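Local coordinates for protein putative nucleotidyltransferase (Sulfolobus solfataricus P2, PDB 2RFF) that probably transfers a nucleotidyl group to a substrate that is not established, at residues 25-30 / 100-105; 56-61 / 90-95. One frame throughout, in Å; residues are numbered along the deposited sequence. Where two conformers were deposited one is given.

Interactions 1 and 2 lie about 13 Å apart, centre to centre, on the two faces of one mixed sheet. In interaction 1, the end of helix 6-29 meets the end of strand 98-103. In interaction 2, loop segment 90-95 packs on strand 53-59 from the other side. The segments touch directly on the helix-covered face, where the phenylalanines of strand 53-59 meet the end of helix 6-29: Phe-30 CB lies 3.7 Å from Phe-59 CE2, and Val-26 CG2 lies 3.9 Å from Phe-57 CE1. Glu-35 bridges segments 90-95 and 100-105, taking Lys-92 on OE1 and Lys-103 on OE2. The ethanediol near interaction 1 probably comes from the crystallisation liquor.

Interaction 1: 25-30 / 100-105; sequences EVASSF and LFWKRE. With EDO (1,2-ethanediol), chain B.
The carbonyl oxygen of Ala-27 is gripped by both terminal nitrogens of Arg-104. Arg-104 NH2 gives the main hydrogen bond to Ala-27 O, at 3.1 Å with an N-H...O angle of 160°. It arrives in the carbonyl plane, on a lone pair, and the oxygen lies almost exactly in the guanidinium plane. The second bond, from Arg-104 NH1 to Ala-27 O, is weak at 3.4 Å. The arginine side chain leaves with CG anti to the backbone N (chi1 -179°), then bends at chi2 and chi3. The bends set its guanidinium face against the edge of the Trp-102 ring, whose CH2 lies 3.6 Å above the guanidinium plane, over its centre. The indole thus points an edge at a guanidinium face, a T-shaped arrangement that helps fix the arginine. Ala-27 CB approaches the same indole obliquely, 3.6 Å from Trp-102 CZ2. The positive group stands at the C-terminal turn of the helix, where the helix dipole would probably favour it. Further out, Glu-105 OE2 accepts a hydrogen bond from O1 of an ethanediol. Phe-101 and Trp-102 form a classic beta bulge opposite Val-36. The contact joins the end of helix 6-29 to strand 98-103, beside strand 33-39.

Interaction 2: 56-61 / 90-95; sequences LFVFKG and GEKDRV
Val-58 and Lys-92 meet through aliphatic carbons, their side chains crossing at about a right angle. Val-58 CG2 touches Lys-92 CB at 4.1 Å, and Val-58 CG1 reaches Lys-92 CD at 4.2 Å. The other pair is Leu-56 with Val-95, which slide past each other in opposite directions. One methyl does the touching there: Leu-56 CD2 lies 4.1 Å from Val-95 CB and equally close to its CG2. The side chains meet one another here carbon to carbon. Lys-92 CG sits between the backbone N and the carbonyl carbon (chi1 70°), and the chain beyond is extended. This takes the lysine chain across the two Val-58 methyls and carries its ammonium on to a salt bridge with Glu-35. In the next shell, a 3-10 turn at 92-94 leads from Lys-92 to Val-95. Its backbone bond from Arg-94 N to Glu-91 O measures 3.0 Å. Glu-91 ties the start of the turn to its surroundings, through a salt bridge to Arg-70 and a hydrogen bond to the backbone N of Asp-88. Lys-98 NZ bonds to Val-95 O. Strand 53-59 runs between strands 33-39 and 82-88. Leu-56 and Val-58 face the loop, while Phe-57 and Phe-59 pack on helix 6-29 across the sheet.

Interaction 1: 25-30 / 100-105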
loop_
_atom_site.group_PDB
_atom_site.type_symbol
_atom_site.label_atom_id
_atom_site.label_comp_id
_atom_site.label_asym_id
_atom_site.label_seq_id
_atom_site.Cartn_x
_atom_site.Cartn_y
_atom_site.Cartn_z
ATOM N N GLU A 25 2.039 -10.828 -3.792
ATOM C CA GLU A 25 0.958 -11.777 -3.944
ATOM C C GLU A 25 -0.170 -11.205 -4.784
ATOM O O GLU A 25 -0.646 -11.846 -5.705
ATOM C CB GLU A 25 0.423 -12.234 -2.584
ATOM C CG GLU A 25 1.461 -12.988 -1.793
ATOM C CD GLU A 25 1.016 -13.313 -0.410
ATOM O OE1 GLU A 25 -0.165 -13.169 -0.071
ATOM O OE2 GLU A 25 1.871 -13.739 0.375
ATOM N N VAL A 26 -0.610 -9.997 -4.444
ATOM C CA VAL A 26 -1.673 -9.283 -5.214
ATOM C C VAL A 26 -1.262 -9.037 -6.675
ATOM O O VAL A 26 -2.017 -9.367 -7.581
ATOM C CB VAL A 26 -2.152 -8.005 -4.511
ATOM C CG1 VAL A 26 -3.250 -7.294 -5.333
ATOM C CG2 VAL A 26 -2.645 -8.326 -3.106
ATOM N N ALA A 27 -0.038 -8.569 -6.889
ATOM C CA ALA A 27 0.463 -8.290 -8.259
ATOM C C ALA A 27 0.520 -9.581 -9.122
ATOM O O ALA A 27 0.250 -9.560 -10.277
ATOM C CB ALA A 27 1.815 -7.635 -8.217
ATOM N N SER A 28 0.833 -10.707 -8.498
ATOM C CA SER A 28 0.877 -12.015 -9.206
ATOM C C SER A 28 -0.527 -12.543 -9.515
ATOM O O SER A 28 -0.691 -13.361 -10.423
ATOM C CB SER A 28 1.670 -13.067 -8.421
ATOM O OG SER A 28 0.945 -13.592 -7.317
ATOM N N SER A 29 -1.523 -12.087 -8.759
ATOM C CA SER A 29 -2.900 -12.521 -8.870
ATOM C C SER A 29 -3.789 -11.725 -9.811
ATOM O O SER A 29 -4.790 -12.270 -10.295
ATOM C CB SER A 29 -3.527 -12.572 -7.469
ATOM O OG SER A 29 -2.909 -13.545 -6.616
ATOM N N PHE A 30 -3.478 -10.435 -10.047
ATOM C CA PHE A 30 -4.257 -9.546 -10.851
ATOM C C PHE A 30 -3.382 -8.833 -11.858
ATOM O O PHE A 30 -2.657 -7.905 -11.499
ATOM C CB PHE A 30 -4.938 -8.572 -9.933
ATOM C CG PHE A 30 -5.864 -9.225 -8.954
ATOM C CD1 PHE A 30 -7.123 -9.617 -9.348
ATOM C CD2 PHE A 30 -5.447 -9.510 -7.641
ATOM C CE1 PHE A 30 -7.972 -10.268 -8.442
ATOM C CE2 PHE A 30 -6.287 -10.163 -6.754
ATOM C CZ PHE A 30 -7.552 -10.514 -7.158
ATOM N N LEU A 100 4.730 6.368 -3.863
ATOM C CA LEU A 100 4.707 5.276 -4.819
ATOM C C LEU A 100 5.606 4.132 -4.293
ATOM O O LEU A 100 6.793 4.275 -4.031
ATOM C CB LEU A 100 5.093 5.744 -6.221
ATOM C CG LEU A 100 4.972 4.700 -7.331
ATOM C CD1 LEU A 100 3.538 4.389 -7.675
ATOM C CD2 LEU A 100 5.713 5.185 -8.597
ATOM N N PHE A 101 4.988 2.973 -4.168
ATOM C CA PHE A 101 5.630 1.809 -3.594
ATOM C C PHE A 101 5.992 0.809 -4.677
ATOM O O PHE A 101 7.039 0.172 -4.597
ATOM C CB PHE A 101 4.667 1.184 -2.572
ATOM C CG PHE A 101 5.242 0.046 -1.749
ATOM C CD1 PHE A 101 6.253 0.312 -0.832
ATOM C CD2 PHE A 101 4.707 -1.242 -1.842
ATOM C CE1 PHE A 101 6.744 -0.715 -0.039
ATOM C CE2 PHE A 101 5.222 -2.285 -1.055
ATOM C CZ PHE A 101 6.253 -2.026 -0.169
ATOM N N TRP A 102 5.092 0.640 -5.642
ATOM C CA TRP A 102 5.240 -0.328 -6.696
ATOM C C TRP A 102 4.442 0.153 -7.899
ATOM O O TRP A 102 3.405 0.839 -7.771
ATOM C CB TRP A 102 4.729 -1.689 -6.189
ATOM C CG TRP A 102 4.712 -2.825 -7.189
ATOM C CD1 TRP A 102 5.675 -3.765 -7.381
ATOM C CD2 TRP A 102 3.688 -3.105 -8.149
ATOM N NE1 TRP A 102 5.306 -4.649 -8.377
ATOM C CE2 TRP A 102 4.095 -4.245 -8.884
ATOM C CE3 TRP A 102 2.455 -2.497 -8.469
ATOM C CZ2 TRP A 102 3.303 -4.808 -9.908
ATOM C CZ3 TRP A 102 1.676 -3.034 -9.507
ATOM C CH2 TRP A 102 2.101 -4.188 -10.205
ATOM N N LYS A 103 4.954 -0.195 -9.064
ATOM C CA LYS A 103 4.261 0.071 -10.328
ATOM C C LYS A 103 4.602 -1.095 -11.252
ATOM O O LYS A 103 5.734 -1.548 -11.283
ATOM C CB LYS A 103 4.647 1.413 -10.932
ATOM C CG LYS A 103 3.908 1.732 -12.217
ATOM C CD LYS A 103 4.136 3.160 -12.570
ATOM C CE LYS A 103 3.566 3.525 -13.912
ATOM N NZ LYS A 103 2.108 3.488 -13.928
ATOM N N ARG A 104 3.626 -1.578 -12.008
ATOM C CA ARG A 104 3.885 -2.696 -12.890
ATOM C C ARG A 104 5.162 -2.514 -13.749
ATOM O O ARG A 104 5.989 -3.438 -13.768
ATOM C CB ARG A 104 2.656 -2.988 -13.762
ATOM C CG ARG A 104 2.778 -4.150 -14.720
ATOM C CD ARG A 104 2.776 -5.475 -14.035
ATOM N NE ARG A 104 1.499 -5.785 -13.391
ATOM C CZ ARG A 104 1.281 -6.822 -12.563
ATOM N NH1 ARG A 104 2.245 -7.654 -12.233
ATOM N NH2 ARG A 104 0.075 -6.989 -12.037
ATOM N N GLU A 105 5.332 -1.335 -14.351
ATOM C CA GLU A 105 6.455 -1.029 -15.254
ATOM C C GLU A 105 7.754 -0.654 -14.512
ATOM O O GLU A 105 8.795 -0.499 -15.152
ATOM C CB GLU A 105 6.076 0.044 -16.265
ATOM C CG GLU A 105 4.877 -0.345 -17.152
ATOM C CD GLU A 105 3.498 -0.111 -16.526
ATOM O OE1 GLU A 105 3.401 0.324 -15.347
ATOM O OE2 GLU A 105 2.498 -0.349 -17.246
HETATM C C1 EDO B . 3.165 -2.559 -19.952
HETATM O O1 EDO B . 2.443 -1.341 -19.731
HETATM C C2 EDO B . 3.064 -3.415 -18.694
HETATM O O2 EDO B . 1.792 -4.039 -18.550
#

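Interaction 2: 56-61 / 90-95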
loop_
_atom_site.group_PDB
_atom_site.type_symbol
_atom_site.label_atom_id
_atom_site.label_comp_id
_atom_site.label_asym_id
_atom_site.label_seq_id
_atom_site.Cartn_x
_atom_site.Cartn_y
_atom_site.Cartn_z
ATOM N N LEU A 56 -2.572 1.532 -0.552
ATOM C CA LEU A 56 -3.521 1.870 -1.618
ATOM C C LEU A 56 -3.201 1.000 -2.828
ATOM O O LEU A 56 -2.124 1.131 -3.405
ATOM C CB LEU A 56 -3.458 3.354 -1.988
ATOM C CG LEU A 56 -4.208 3.732 -3.266
ATOM C CD1 LEU A 56 -5.681 3.365 -3.147
ATOM C CD2 LEU A 56 -3.958 5.185 -3.622
ATOM N N PHE A 57 -4.139 0.130 -3.201
ATOM C CA PHE A 57 -3.995 -0.701 -4.394
ATOM C C PHE A 57 -4.732 0.022 -5.531
ATOM O O PHE A 57 -5.922 0.327 -5.380
ATOM C CB PHE A 57 -4.616 -2.071 -4.179
ATOM C CG PHE A 57 -4.019 -2.865 -3.090
ATOM C CD1 PHE A 57 -2.947 -3.668 -3.364
ATOM C CD2 PHE A 57 -4.536 -2.825 -1.816
ATOM C CE1 PHE A 57 -2.389 -4.460 -2.400
ATOM C CE2 PHE A 57 -3.981 -3.648 -0.819
ATOM C CZ PHE A 57 -2.907 -4.436 -1.108
ATOM N N VAL A 58 -4.065 0.181 -6.660
ATOM C CA VAL A 58 -4.616 0.921 -7.828
ATOM C C VAL A 58 -4.671 -0.043 -9.006
ATOM O O VAL A 58 -3.645 -0.537 -9.425
ATOM C CB VAL A 58 -3.853 2.212 -8.225
ATOM C CG1 VAL A 58 -4.543 2.970 -9.413
ATOM C CG2 VAL A 58 -3.746 3.095 -7.017
ATOM N N PHE A 59 -5.885 -0.348 -9.462
ATOM C CA PHE A 59 -6.143 -1.300 -10.543
ATOM C C PHE A 59 -6.680 -0.620 -11.768
ATOM O O PHE A 59 -7.377 0.357 -11.652
ATOM C CB PHE A 59 -7.215 -2.332 -10.152
ATOM C CG PHE A 59 -6.826 -3.272 -9.025
ATOM C CD1 PHE A 59 -6.983 -2.907 -7.704
ATOM C CD2 PHE A 59 -6.412 -4.587 -9.290
ATOM C CE1 PHE A 59 -6.682 -3.831 -6.643
ATOM C CE2 PHE A 59 -6.077 -5.483 -8.257
ATOM C CZ PHE A 59 -6.226 -5.100 -6.943
ATOM N N LYS A 60 -6.367 -1.172 -12.932
ATOM C CA LYS A 60 -6.977 -0.702 -14.183
ATOM C C LYS A 60 -8.324 -1.391 -14.373
ATOM O O LYS A 60 -8.494 -2.528 -13.984
ATOM C CB LYS A 60 -6.071 -1.006 -15.387
ATOM C CG LYS A 60 -4.734 -0.326 -15.241
ATOM C CD LYS A 60 -3.944 -0.157 -16.525
ATOM C CE LYS A 60 -3.096 -1.334 -16.879
ATOM N NZ LYS A 60 -2.221 -1.020 -18.097
ATOM N N GLY A 61 -9.290 -0.665 -14.930
ATOM C CA GLY A 61 -10.575 -1.216 -15.340
ATOM C C GLY A 61 -11.554 -1.666 -14.273
ATOM O O GLY A 61 -12.346 -2.585 -14.528
ATOM N N GLY A 90 -8.286 5.955 -12.446
ATOM C CA GLY A 90 -8.877 7.272 -12.562
ATOM C C GLY A 90 -9.256 7.935 -11.267
ATOM O O GLY A 90 -9.605 9.118 -11.292
ATOM N N GLU A 91 -9.172 7.217 -10.135
ATOM C CA GLU A 91 -9.575 7.728 -8.829
ATOM C C GLU A 91 -8.419 7.937 -7.855
ATOM O O GLU A 91 -8.646 8.417 -6.750
ATOM C CB GLU A 91 -10.493 6.703 -8.172
ATOM C CG GLU A 91 -11.766 6.373 -8.897
ATOM C CD GLU A 91 -12.408 5.092 -8.421
ATOM O OE1 GLU A 91 -11.778 4.309 -7.685
ATOM O OE2 GLU A 91 -13.555 4.835 -8.831
ATOM N N LYS A 92 -7.200 7.581 -8.248
ATOM C CA LYS A 92 -6.064 7.622 -7.316
ATOM C C LYS A 92 -5.740 8.982 -6.671
ATOM O O LYS A 92 -5.171 9.019 -5.585
ATOM C CB LYS A 92 -4.826 6.957 -7.902
ATOM C CG LYS A 92 -4.178 7.705 -9.023
ATOM C CD LYS A 92 -3.048 6.879 -9.633
ATOM C CE LYS A 92 -2.428 7.700 -10.735
ATOM N NZ LYS A 92 -1.537 6.913 -11.609
ATOM N N ASP A 93 -6.130 10.085 -7.318
ATOM C CA ASP A 93 -5.955 11.442 -6.760
ATOM C C ASP A 93 -6.776 11.678 -5.487
ATOM O O ASP A 93 -6.521 12.618 -4.779
ATOM C CB ASP A 93 -6.296 12.548 -7.792
ATOM C CG ASP A 93 -5.229 12.729 -8.887
ATOM O OD1 ASP A 93 -4.092 12.218 -8.787
ATOM O OD2 ASP A 93 -5.532 13.466 -9.861
ATOM N N ARG A 94 -7.747 10.799 -5.183
ATOM C CA ARG A 94 -8.558 10.911 -3.959
ATOM C C ARG A 94 -7.751 10.739 -2.667
ATOM O O ARG A 94 -8.174 11.216 -1.615
ATOM C CB ARG A 94 -9.741 9.939 -3.988
ATOM C CG ARG A 94 -10.833 10.386 -4.958
ATOM C CD ARG A 94 -12.107 9.528 -4.844
ATOM N NE ARG A 94 -13.295 10.368 -5.038
ATOM C CZ ARG A 94 -13.958 11.043 -4.081
ATOM N NH1 ARG A 94 -13.614 10.991 -2.785
ATOM N NH2 ARG A 94 -15.013 11.779 -4.426
ATOM N N VAL A 95 -6.596 10.063 -2.753
ATOM C CA VAL A 95 -5.699 9.877 -1.634
ATOM C C VAL A 95 -4.533 10.809 -1.923
ATOM O O VAL A 95 -3.787 10.584 -2.860
ATOM C CB VAL A 95 -5.242 8.444 -1.527
ATOM C CG1 VAL A 95 -4.267 8.268 -0.341
ATOM C CG2 VAL A 95 -6.458 7.516 -1.359
#